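PDB 3O0H: glutathione reductase from Bartonella henselae, which probably catalyses the NADPH-dependent reduction of glutathione disulfide to glutathione, using a bound FAD and a redox-active disulfide, as in other glutathione reductases. Local coordinates for residues Gly329-Thr334 with Asp359-Ala364; Thr355-Leu360 with Ser442-Leu447; Val374-Glu379 with Ile421-His426. All blocks are in the same frame, centred on the assembly; numbering follows the deposited sequence.

Contact 1: residues Gly329-Thr334 with Asp359-Ala364; sequences GHIQLT and DLITTA. With FAD (flavin-adenine dinucleotide), chain H.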
# COMPACT_ATOMS: atom_id res chain seq x y z
N GLY B 329 -18.23 -1.71 -24.87
CA GLY B 329 -17.47 -0.60 -25.41
C GLY B 329 -16.87 0.37 -24.41
O GLY B 329 -16.16 1.30 -24.78
N HIS B 330 -17.16 0.19 -23.14
CA HIS B 330 -16.54 1.06 -22.12
C HIS B 330 -15.13 0.56 -21.78
O HIS B 330 -14.64 -0.40 -22.36
CB HIS B 330 -17.39 1.16 -20.88
CG HIS B 330 -17.65 -0.15 -20.20
ND1 HIS B 330 -16.62 -0.98 -19.78
CD2 HIS B 330 -18.80 -0.73 -19.79
CE1 HIS B 330 -17.14 -2.03 -19.18
NE2 HIS B 330 -18.46 -1.91 -19.16
N ILE B 331 -14.48 1.25 -20.83
CA ILE B 331 -13.10 0.92 -20.43
C ILE B 331 -13.04 -0.56 -20.09
O ILE B 331 -13.94 -1.12 -19.44
CB ILE B 331 -12.64 1.84 -19.23
CG1 ILE B 331 -11.14 1.67 -18.92
CG2 ILE B 331 -13.48 1.60 -18.00
CD1 ILE B 331 -10.58 2.83 -18.11
N GLN B 332 -11.96 -1.20 -20.51
CA GLN B 332 -11.86 -2.63 -20.43
C GLN B 332 -11.14 -3.01 -19.14
O GLN B 332 -9.88 -3.07 -19.08
CB GLN B 332 -11.11 -3.13 -21.67
CG GLN B 332 -11.86 -2.90 -22.96
CD GLN B 332 -11.03 -3.22 -24.20
OE1 GLN B 332 -9.90 -3.74 -24.12
NE2 GLN B 332 -11.61 -2.96 -25.36
N LEU B 333 -11.93 -3.26 -18.11
CA LEU B 333 -11.43 -3.60 -16.78
C LEU B 333 -12.33 -4.65 -16.15
O LEU B 333 -13.58 -4.63 -16.25
CB LEU B 333 -11.41 -2.35 -15.85
CG LEU B 333 -10.53 -1.16 -16.23
CD1 LEU B 333 -10.95 0.13 -15.45
CD2 LEU B 333 -8.99 -1.40 -16.10
N THR B 334 -11.70 -5.56 -15.43
CA THR B 334 -12.44 -6.61 -14.81
C THR B 334 -13.42 -6.09 -13.74
O THR B 334 -14.55 -6.52 -13.71
CB THR B 334 -11.51 -7.67 -14.25
OG1 THR B 334 -11.15 -8.57 -15.32
CG2 THR B 334 -12.19 -8.46 -13.10
N ASP B 359 -17.64 6.91 -13.22
CA ASP B 359 -16.90 8.09 -12.80
C ASP B 359 -15.86 7.73 -11.75
O ASP B 359 -16.11 6.89 -10.87
CB ASP B 359 -17.88 9.13 -12.23
CG ASP B 359 -18.83 9.65 -13.30
OD1 ASP B 359 -18.44 9.55 -14.51
OD2 ASP B 359 -19.95 10.14 -12.96
N LEU B 360 -14.70 8.40 -11.86
CA LEU B 360 -13.61 8.34 -10.90
C LEU B 360 -13.13 6.90 -10.67
O LEU B 360 -12.85 6.49 -9.54
CB LEU B 360 -14.00 9.03 -9.58
CG LEU B 360 -14.16 10.56 -9.60
CD1 LEU B 360 -14.80 11.15 -8.30
CD2 LEU B 360 -12.79 11.15 -9.81
N ILE B 361 -13.04 6.14 -11.75
CA ILE B 361 -12.46 4.80 -11.71
C ILE B 361 -10.93 4.88 -11.58
O ILE B 361 -10.26 5.55 -12.37
CB ILE B 361 -12.81 3.98 -12.98
CG1 ILE B 361 -14.33 3.82 -13.13
CG2 ILE B 361 -12.09 2.56 -12.92
CD1 ILE B 361 -14.75 3.18 -14.46
N THR B 362 -10.40 4.27 -10.53
CA THR B 362 -8.98 4.13 -10.35
C THR B 362 -8.45 3.02 -11.22
O THR B 362 -9.07 1.96 -11.36
CB THR B 362 -8.63 3.79 -8.88
OG1 THR B 362 -9.22 4.78 -8.04
CG2 THR B 362 -7.10 3.76 -8.66
N THR B 363 -7.30 3.27 -11.84
CA THR B 363 -6.62 2.31 -12.64
C THR B 363 -5.17 2.17 -12.22
O THR B 363 -4.60 3.06 -11.62
CB THR B 363 -6.75 2.56 -14.17
OG1 THR B 363 -6.28 3.86 -14.52
CG2 THR B 363 -8.21 2.45 -14.59
N ALA B 364 -4.63 0.97 -12.47
CA ALA B 364 -3.24 0.65 -12.19
C ALA B 364 -2.56 0.19 -13.47
O ALA B 364 -3.22 -0.33 -14.36
CB ALA B 364 -3.14 -0.44 -11.09
PA FAD H . -13.98 -11.74 -20.67
O1A FAD H . -12.97 -11.51 -21.75
O2A FAD H . -13.40 -11.92 -19.30
O5B FAD H . -14.94 -12.98 -20.98
C5B FAD H . -15.52 -13.23 -22.24
C4B FAD H . -15.63 -14.74 -22.35
O4B FAD H . -16.51 -15.12 -23.39
C3B FAD H . -14.31 -15.44 -22.62
O3B FAD H . -14.09 -16.48 -21.66
C2B FAD H . -14.47 -16.02 -24.01
O2B FAD H . -13.80 -17.25 -24.13
C1B FAD H . -15.94 -16.24 -24.13
N9A FAD H . -16.64 -16.09 -25.42
C8A FAD H . -16.56 -15.05 -26.30
N7A FAD H . -17.47 -15.24 -27.27
C5A FAD H . -18.12 -16.41 -26.99
C6A FAD H . -19.18 -17.05 -27.57
N6A FAD H . -19.77 -16.61 -28.70
N1A FAD H . -19.64 -18.22 -27.02
C2A FAD H . -19.07 -18.70 -25.86
N3A FAD H . -18.04 -18.05 -25.26
C4A FAD H . -17.63 -16.90 -25.81
N1 FAD H . -8.29 -5.66 -16.36
C2 FAD H . -8.10 -5.16 -15.09
O2 FAD H . -9.03 -4.66 -14.41
N3 FAD H . -6.88 -5.21 -14.54
C4 FAD H . -5.79 -5.78 -15.18
O4 FAD H . -4.72 -5.82 -14.57
C4X FAD H . -5.97 -6.29 -16.47
N5 FAD H . -4.95 -6.89 -17.15
C5X FAD H . -5.20 -7.41 -18.42
C6 FAD H . -4.15 -7.99 -19.10
C7 FAD H . -4.34 -8.55 -20.36
C7M FAD H . -3.15 -9.19 -21.06
C8 FAD H . -5.60 -8.52 -20.93
C8M FAD H . -5.83 -9.09 -22.32
C9 FAD H . -6.66 -7.92 -20.26
C9A FAD H . -6.45 -7.35 -19.00
N10 FAD H . -7.48 -6.75 -18.29
C10 FAD H . -7.24 -6.25 -17.04
C1' FAD H . -8.85 -6.63 -18.83
C2' FAD H . -9.80 -7.69 -18.35
O2' FAD H . -9.30 -8.96 -18.76
C3' FAD H . -11.14 -7.44 -18.98
O3' FAD H . -11.58 -6.10 -18.84
C4' FAD H . -12.16 -8.43 -18.46
O4' FAD H . -11.67 -9.75 -18.70
C5' FAD H . -13.50 -8.26 -19.17
O5' FAD H . -14.48 -9.16 -18.62
P FAD H . -15.64 -9.64 -19.62
O1P FAD H . -16.68 -10.43 -18.86
O2P FAD H . -16.20 -8.43 -20.35
O3P FAD H . -14.98 -10.49 -20.78
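Leu-333 lays its CD1 methyl against two methyl groups of the opposite segment, 3.7 Å from CG2 of Ile-361 and equally close to CG2 of Thr-363. It slides past Ile-361 antiparallel to that side chain but crosses Thr-363 at about a right angle. Thr-363 turns its methyl rather than its hydroxyl to the leucine because CG2 lies beside the backbone N, opposite the carbonyl carbon, while OG1 (chi1 57°) sits between the two. Ile-331 adds a looser contact, its CG2 lying 4.1 Å from CD1 of Ile-361. Branched isoleucine and leucine suit this place, since each offers two methyl-bearing arms, while Thr-363 brings its single methyl.

The other side of Leu-333 belongs to the flavin: its CD2 comes within 3.7 Å of FAD O2. Just beyond, Thr-334 N, in the first turn of helix 334-349, donates a hydrogen bond of 3.0 Å to that same O2. His-459 of the second subunit, whose carbonyl O also bonds FAD, packs on Thr-334. No hydrogen bond joins the two segments, so the link between the FAD-binding loop and the start of the dimerisation-domain sheet is purely apolar and sets no fixed bonding geometry between them.

Contact 2: residues Thr355-Leu360 with Ser442-Leu447; sequences TPDYDL and SLKGKL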
# COMPACT_ATOMS: atom_id res chain seq x y z
N THR B 355 -27.95 1.86 -11.67
CA THR B 355 -27.37 2.28 -12.94
C THR B 355 -25.85 2.24 -12.77
O THR B 355 -25.37 2.53 -11.68
CB THR B 355 -27.85 3.68 -13.30
OG1 THR B 355 -27.55 3.93 -14.67
CG2 THR B 355 -27.18 4.75 -12.42
N PRO B 356 -25.10 1.87 -13.83
CA PRO B 356 -23.66 1.79 -13.62
C PRO B 356 -23.02 3.16 -13.45
O PRO B 356 -23.57 4.19 -13.86
CB PRO B 356 -23.16 1.11 -14.90
CG PRO B 356 -24.24 1.46 -15.95
CD PRO B 356 -25.50 1.44 -15.19
N ASP B 357 -21.88 3.16 -12.77
CA ASP B 357 -21.17 4.38 -12.43
C ASP B 357 -19.72 4.22 -12.85
O ASP B 357 -18.95 3.45 -12.24
CB ASP B 357 -21.23 4.57 -10.93
CG ASP B 357 -20.44 5.79 -10.46
OD1 ASP B 357 -19.85 6.51 -11.30
OD2 ASP B 357 -20.41 5.99 -9.24
N TYR B 358 -19.35 4.94 -13.91
CA TYR B 358 -18.01 4.85 -14.48
C TYR B 358 -17.21 6.14 -14.20
O TYR B 358 -16.19 6.41 -14.85
CB TYR B 358 -18.08 4.57 -16.00
CG TYR B 358 -18.91 3.33 -16.44
CD1 TYR B 358 -18.86 2.12 -15.74
CD2 TYR B 358 -19.74 3.39 -17.58
CE1 TYR B 358 -19.65 1.00 -16.15
CE2 TYR B 358 -20.53 2.27 -17.99
CZ TYR B 358 -20.45 1.07 -17.28
OH TYR B 358 -21.23 -0.03 -17.63
N ASP B 359 -17.64 6.91 -13.22
CA ASP B 359 -16.90 8.09 -12.80
C ASP B 359 -15.86 7.73 -11.75
O ASP B 359 -16.11 6.89 -10.87
CB ASP B 359 -17.88 9.13 -12.23
CG ASP B 359 -18.83 9.65 -13.30
OD1 ASP B 359 -18.44 9.55 -14.51
OD2 ASP B 359 -19.95 10.14 -12.96
N LEU B 360 -14.70 8.40 -11.86
CA LEU B 360 -13.61 8.34 -10.90
C LEU B 360 -13.13 6.90 -10.67
O LEU B 360 -12.85 6.49 -9.54
CB LEU B 360 -14.00 9.03 -9.58
CG LEU B 360 -14.16 10.56 -9.60
CD1 LEU B 360 -14.80 11.15 -8.30
CD2 LEU B 360 -12.79 11.15 -9.81
N SER B 442 -11.14 8.26 -1.12
CA SER B 442 -11.21 9.64 -0.70
C SER B 442 -11.72 10.54 -1.83
O SER B 442 -12.56 11.40 -1.58
CB SER B 442 -9.86 10.08 -0.17
OG SER B 442 -9.54 9.31 0.99
N LEU B 443 -11.25 10.32 -3.05
CA LEU B 443 -11.72 11.10 -4.22
C LEU B 443 -13.19 10.80 -4.56
O LEU B 443 -13.95 11.73 -4.88
CB LEU B 443 -10.83 10.93 -5.44
CG LEU B 443 -9.67 11.93 -5.56
CD1 LEU B 443 -8.73 11.75 -4.42
CD2 LEU B 443 -8.91 11.82 -6.86
N LYS B 444 -13.61 9.54 -4.45
CA LYS B 444 -15.04 9.19 -4.62
C LYS B 444 -15.91 10.00 -3.65
O LYS B 444 -17.04 10.37 -3.96
CB LYS B 444 -15.29 7.66 -4.43
CG LYS B 444 -16.64 7.19 -4.97
CD LYS B 444 -16.66 7.26 -6.51
CE LYS B 444 -17.91 6.71 -7.16
NZ LYS B 444 -17.88 7.09 -8.59
N GLY B 445 -15.38 10.23 -2.45
CA GLY B 445 -16.00 11.00 -1.42
C GLY B 445 -15.93 12.51 -1.59
O GLY B 445 -16.52 13.23 -0.78
N LYS B 446 -15.21 12.97 -2.62
CA LYS B 446 -14.99 14.40 -2.91
C LYS B 446 -14.37 15.13 -1.73
O LYS B 446 -14.63 16.30 -1.48
CB LYS B 446 -16.28 15.06 -3.36
CG LYS B 446 -16.90 14.33 -4.55
CD LYS B 446 -16.50 14.90 -5.87
CE LYS B 446 -17.11 14.08 -7.04
NZ LYS B 446 -18.56 14.06 -6.89
N LEU B 447 -13.49 14.44 -1.02
CA LEU B 447 -12.84 15.07 0.11
C LEU B 447 -11.94 16.20 -0.37
O LEU B 447 -11.31 16.11 -1.44
CB LEU B 447 -12.02 14.05 0.89
CG LEU B 447 -12.82 12.99 1.65
CD1 LEU B 447 -11.85 12.12 2.49
CD2 LEU B 447 -13.90 13.59 2.59
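Lys-444 reaches out from the last turn of helix 432-444 and places its ammonium group between two acceptors of the 355-360 loop. NZ forms a salt bridge of 2.8 Å with Asp-357 OD2, approaching on the syn side but 31° out of the carboxylate plane. It also donates to the carbonyl O of Asp-359 at 2.9 Å, coming from above the carbonyl plane. A single bend at chi2 (69°), with the chain extended beyond it, carries the amine across to the loop; lysine suits the place because it is long and can serve several acceptors.

The other oxygen of Asp-357 is used locally: OD1 accepts from the backbone N of Asp-359 at 3.0 Å, so the carboxylate is held at both oxygens. The backbone N of Asp-357 is in turn bonded to His-339 of helix 334-349. Beside these polar links, Leu-360 rests its CD1 3.6 Å from Leu-443 O and 3.9 Å from Lys-446 CE. That Leu-443 carbonyl is already satisfied by Lys-446 N, and Ser-442 O accepts from Leu-447 N. These two bonds and the positive phi of Lys-446 make a Schellman motif; from the helix end it closes, the Lys-444 side chain bridges to the Asx turn of Asp-357.

Contact 3: residues Val374-Glu379 with Ile421-His426; sequences VGLSEE and IVVGAH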
# COMPACT_ATOMS: atom_id res chain seq x y z
N VAL B 374 -6.15 8.03 -10.57
CA VAL B 374 -7.60 8.24 -10.43
C VAL B 374 -7.92 9.67 -10.72
O VAL B 374 -7.19 10.57 -10.34
CB VAL B 374 -8.10 7.80 -8.99
CG1 VAL B 374 -7.34 8.46 -7.89
CG2 VAL B 374 -9.59 7.99 -8.81
N GLY B 375 -9.03 9.90 -11.40
CA GLY B 375 -9.46 11.26 -11.72
C GLY B 375 -8.61 11.94 -12.77
O GLY B 375 -7.98 11.28 -13.59
N LEU B 376 -8.61 13.26 -12.74
CA LEU B 376 -8.09 14.05 -13.84
C LEU B 376 -6.59 14.23 -13.80
O LEU B 376 -6.01 14.61 -12.78
CB LEU B 376 -8.72 15.42 -13.84
CG LEU B 376 -10.24 15.46 -14.05
CD1 LEU B 376 -10.69 16.86 -13.89
CD2 LEU B 376 -10.68 14.85 -15.44
N SER B 377 -5.97 13.98 -14.96
CA SER B 377 -4.58 14.45 -15.20
C SER B 377 -4.46 15.94 -14.99
O SER B 377 -5.42 16.72 -15.08
CB SER B 377 -4.16 14.12 -16.63
OG SER B 377 -4.91 14.93 -17.55
N GLU B 378 -3.24 16.35 -14.71
CA GLU B 378 -2.94 17.74 -14.58
C GLU B 378 -3.44 18.56 -15.78
O GLU B 378 -4.09 19.61 -15.63
CB GLU B 378 -1.42 17.87 -14.34
CG GLU B 378 -0.95 19.27 -14.30
CD GLU B 378 0.44 19.43 -13.69
OE1 GLU B 378 1.05 18.46 -13.16
OE2 GLU B 378 0.90 20.56 -13.70
N GLU B 379 -3.21 18.07 -16.99
CA GLU B 379 -3.57 18.83 -18.19
C GLU B 379 -5.11 18.91 -18.38
O GLU B 379 -5.66 19.96 -18.67
CB GLU B 379 -2.92 18.17 -19.41
CG GLU B 379 -3.36 18.74 -20.76
CD GLU B 379 -2.69 20.04 -21.18
OE1 GLU B 379 -1.81 20.61 -20.46
OE2 GLU B 379 -3.05 20.47 -22.29
N ILE B 421 -11.72 20.65 -3.70
CA ILE B 421 -11.84 19.20 -3.92
C ILE B 421 -10.59 18.64 -4.66
O ILE B 421 -10.11 19.23 -5.64
CB ILE B 421 -13.14 18.84 -4.67
CG1 ILE B 421 -14.38 19.22 -3.84
CG2 ILE B 421 -13.17 17.36 -4.94
CD1 ILE B 421 -15.73 19.13 -4.60
N VAL B 422 -10.08 17.51 -4.18
CA VAL B 422 -9.01 16.79 -4.90
C VAL B 422 -9.71 16.07 -6.05
O VAL B 422 -10.56 15.19 -5.83
CB VAL B 422 -8.30 15.78 -4.05
CG1 VAL B 422 -7.14 15.15 -4.86
CG2 VAL B 422 -7.82 16.41 -2.76
N VAL B 423 -9.39 16.51 -7.26
CA VAL B 423 -10.00 16.02 -8.48
C VAL B 423 -9.16 15.04 -9.27
O VAL B 423 -9.66 14.44 -10.24
CB VAL B 423 -10.39 17.17 -9.42
CG1 VAL B 423 -11.42 18.11 -8.70
CG2 VAL B 423 -9.16 17.94 -9.91
N GLY B 424 -7.91 14.86 -8.89
CA GLY B 424 -7.04 13.86 -9.52
C GLY B 424 -5.90 13.46 -8.58
O GLY B 424 -5.46 14.28 -7.77
N ALA B 425 -5.44 12.22 -8.70
CA ALA B 425 -4.32 11.74 -7.90
C ALA B 425 -3.57 10.69 -8.73
O ALA B 425 -4.19 9.77 -9.30
CB ALA B 425 -4.81 11.12 -6.54
N HIS B 426 -2.25 10.83 -8.74
CA HIS B 426 -1.34 10.10 -9.63
C HIS B 426 -0.10 9.67 -8.88
O HIS B 426 0.51 10.48 -8.18
CB HIS B 426 -0.98 10.99 -10.82
CG HIS B 426 -2.17 11.65 -11.41
ND1 HIS B 426 -3.12 10.95 -12.13
CD2 HIS B 426 -2.64 12.92 -11.30
CE1 HIS B 426 -4.10 11.78 -12.46
NE2 HIS B 426 -3.82 12.98 -11.99
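Val-374 pairs with Ala-425 as antiparallel neighbours in the dimerisation-domain sheet, where strand 371-375 runs beside strand 422-428. Theirs is a hydrogen-bonded pair: Val-374 N donates to Ala-425 O, and Ala-425 N returns a bond to Val-374 O, both 2.9 Å. On the same face of the sheet Val-374 CG1 meets Ala-425 CB at 3.9 Å, a small methyl opposite a branched side chain, and both residues pack on helix 432-444.

Gly-375 stands opposite Gly-424 in a non-hydrogen-bonded pair whose CA atoms are only 4.2 Å apart. Glycine suits both positions: a CB on Gly-375 would clash with Val-423 O, and one on Gly-424 with Leu-376 O. Val-423 and Gly-424 also form a classic beta bulge against Val-414 of the next strand.

Leu-376 leaves the strand, yet its N still donates to Val-423 O at 3.0 Å, nearly straight at 173°. Its side chain lies loosely against Val-423, and Tyr-385 touches both residues. Ser-377 then takes the N-cap of helix 378-384, its OG accepting from Asp-380 N, a role that fits its short hydroxyl side chain. Glu-378 turns its carboxylate to Lys-412 in a salt bridge.

The His-426 ring fills the corner between strand end and helix start, held through both nitrogens. ND1 is bonded to Thr-373 OG1, while NE2 donates to Leu-376 O at 2.8 Å; that oxygen lies in the imidazole plane, although NE2 stands 45° out of the plane of the carbonyl.

How the contacts relate
Along the chain contact 1 closes before contact 3 opens, and both segments of contact 3 lie between the two segments of contact 2. Contacts 1 and 2 share Asp-359 and Leu-360, and their centres lie 12 Å apart; His-330 and Tyr-358 also pack together between them. Contact 3 is about 15 Å from contact 1 and 12 Å from contact 2. Strands 363-365 and 371-375 are neighbours in one antiparallel sheet, linking contacts 1 and 3, while strand 422-428 leads into helix 432-444, where Leu-443 of contact 2 packs on Val-422. Contacts 1 and 2, joined through the loop between helix 334-349 and strand 363-365, also touch the second subunit, whereas contact 3 lies within one subunit.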